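Local coordinates for membrane lipoprotein TpN32 (Treponema pallidum, PDB 1XS5), which probably serves as a membrane-attached periplasmic binding protein that captures L-methionine between its two lobes, at residues N44-V47 with D51-M54. Residues are numbered along the deposited sequence; the frame is centred on the assembly and turned at random.
Sequences NEAV and DILM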
ATOM      1  N   ASN A  44       9.113  -9.015  -3.954  1.00  9.92           N
ATOM      2  CA  ASN A  44       8.463 -10.323  -4.001  1.00 12.51           C
ATOM      3  C   ASN A  44       9.358 -11.406  -4.614  1.00 13.92           C
ATOM      4  O   ASN A  44       9.329 -12.558  -4.174  1.00 15.98           O
ATOM      5  CB  ASN A  44       7.116 -10.234  -4.746  1.00 12.43           C
ATOM      6  CG  ASN A  44       5.987  -9.713  -3.836  1.00  6.88           C
ATOM      7  OD1 ASN A  44       6.006  -9.940  -2.640  1.00 11.95           O
ATOM      8  ND2 ASN A  44       4.995  -9.038  -4.426  1.00 13.32           N
ATOM      9  N   GLU A  45      10.151 -11.043  -5.615  1.00 15.47           N
ATOM     10  CA  GLU A  45      11.047 -12.018  -6.207  1.00 17.04           C
ATOM     11  C   GLU A  45      12.113 -12.448  -5.178  1.00 16.03           C
ATOM     12  O   GLU A  45      12.562 -13.593  -5.195  1.00 18.96           O
ATOM     13  CB  GLU A  45      11.724 -11.431  -7.447  1.00 18.58           C
ATOM     14  CG  GLU A  45      10.766 -11.180  -8.598  1.00 25.48           C
ATOM     15  CD  GLU A  45      11.465 -10.722  -9.899  1.00 34.15           C
ATOM     16  OE1 GLU A  45      12.543 -10.075  -9.837  1.00 36.10           O
ATOM     17  OE2 GLU A  45      10.918 -10.996 -10.997  1.00 39.54           O
ATOM     18  N   ALA A  46      12.509 -11.553  -4.261  1.00 12.18           N
ATOM     19  CA  ALA A  46      13.552 -11.918  -3.287  1.00  8.82           C
ATOM     20  C   ALA A  46      12.984 -12.917  -2.297  1.00 12.77           C
ATOM     21  O   ALA A  46      13.711 -13.817  -1.812  1.00 14.99           O
ATOM     22  CB  ALA A  46      14.106 -10.681  -2.537  1.00 12.40           C
ATOM     23  N   VAL A  47      11.712 -12.761  -1.946  1.00 12.85           N
ATOM     24  CA  VAL A  47      11.108 -13.758  -1.048  1.00 15.02           C
ATOM     25  C   VAL A  47      10.978 -15.105  -1.841  1.00 16.54           C
ATOM     26  O   VAL A  47      11.281 -16.180  -1.308  1.00 22.09           O
ATOM     27  CB  VAL A  47       9.694 -13.314  -0.552  1.00 16.40           C
ATOM     28  CG1 VAL A  47       8.958 -14.535   0.107  1.00 13.61           C
ATOM     29  CG2 VAL A  47       9.815 -12.161   0.482  1.00 12.94           C
ATOM     30  N   ASP A  51      16.053 -15.164  -0.685  1.00 21.57           N
ATOM     31  CA  ASP A  51      17.080 -14.235  -0.204  1.00 17.51           C
ATOM     32  C   ASP A  51      16.659 -13.590   1.106  1.00 18.00           C
ATOM     33  O   ASP A  51      17.501 -13.187   1.898  1.00 17.14           O
ATOM     34  CB  ASP A  51      17.344 -13.147  -1.245  1.00 15.74           C
ATOM     35  CG  ASP A  51      18.084 -13.678  -2.446  1.00 30.78           C
ATOM     36  OD1 ASP A  51      18.546 -14.857  -2.391  1.00 27.57           O
ATOM     37  OD2 ASP A  51      18.229 -12.912  -3.435  1.00 32.66           O
ATOM     38  N   ILE A  52      15.346 -13.431   1.287  1.00 13.34           N
ATOM     39  CA  ILE A  52      14.771 -12.918   2.529  1.00 13.50           C
ATOM     40  C   ILE A  52      13.607 -13.889   2.912  1.00 14.30           C
ATOM     41  O   ILE A  52      13.017 -14.537   2.045  1.00 13.74           O
ATOM     42  CB  ILE A  52      14.233 -11.504   2.378  1.00 14.53           C
ATOM     43  CG1 ILE A  52      13.400 -11.388   1.108  1.00 14.21           C
ATOM     44  CG2 ILE A  52      15.412 -10.476   2.347  1.00 19.05           C
ATOM     45  CD1 ILE A  52      12.719 -10.040   0.985  1.00 13.51           C
ATOM     46  N   LEU A  53      13.283 -13.958   4.191  1.00 12.88           N
ATOM     47  CA  LEU A  53      12.247 -14.869   4.688  1.00 15.81           C
ATOM     48  C   LEU A  53      10.843 -14.272   4.536  1.00 16.80           C
ATOM     49  O   LEU A  53       9.848 -14.990   4.360  1.00 18.05           O
ATOM     50  CB  LEU A  53      12.516 -15.154   6.165  1.00 18.44           C
ATOM     51  CG  LEU A  53      11.652 -16.249   6.794  1.00 20.96           C
ATOM     52  CD1 LEU A  53      11.699 -17.528   5.924  1.00 16.70           C
ATOM     53  CD2 LEU A  53      12.183 -16.534   8.187  1.00 17.98           C
ATOM     54  N   MET A  54      10.763 -12.950   4.607  1.00 16.46           N
ATOM     55  CA  MET A  54       9.461 -12.313   4.491  1.00 18.12           C
ATOM     56  C   MET A  54       9.569 -10.906   3.972  1.00 17.02           C
ATOM     57  O   MET A  54      10.660 -10.380   3.824  1.00 16.27           O
ATOM     58  CB  MET A  54       8.767 -12.315   5.867  1.00 20.94           C
ATOM     59  CG  MET A  54       9.448 -11.526   6.930  1.00 23.85           C
ATOM     60  SD  MET A  54       9.138 -12.141   8.697  1.00 22.31           S
ATOM     61  CE  MET A  54      10.694 -12.869   9.171  1.00 18.14           C
TER
HETATM   62  O   HOH W   1      11.744 -16.845   1.160  1.00 18.08           O
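Ile-52 has its CG1 between its own backbone N and carbonyl carbon (chi1 46°), and the extended second torsion carries CD1 onward to Ala-46 and Val-47 on the last turns of helix 40-49. Val-47 places CG1 anti to its N (chi1 167°), which sets CG2, the branch beside that N, against Ile-52. The two side chains cross at about a right angle, with Val-47 CG2 lying 3.6 Å from Ile-52 CD1. The same CG2 also packs on the main chain of residues 51-54, 3.7 Å from Met-54 C. Ala-46 adds its methyl from the neighbouring helix position, CB sitting 3.8 Å from both CG1 and CD1 of Ile-52. Phe-37 touches Ala-46 and Ile-52 as well, enlarging this small apolar cluster. Polar links run between the backbones. Asp-51 N donates to Ala-46 O over 2.9 Å, a moderately bent bond (133° at the hydrogen) that ties the chain leaving the helix back to its last full turn. Farther along, one water donates to Val-47 O at 2.6 Å and to Ile-52 O at 2.8 Å, bridging two carbonyls that could not bond each other. The Asp-51 carboxylate turns to Arg-49, forming a salt bridge through OD2. Leu-53 and Met-54 direct CB away from the helix; their side chains meet strand 3-9 and helix 210-219, while their backbones bond to Gly-6 and Gly-8. The 6→1 bond from Asp-51 N to Ala-46 O, with apolar packing just beyond it, is consistent with a Schellman motif. It closes helix 40-49 where the beta-alpha-beta crossover from strand 30-36 enters the parallel strand 54-59, within one lobe of the periplasmic binding protein fold.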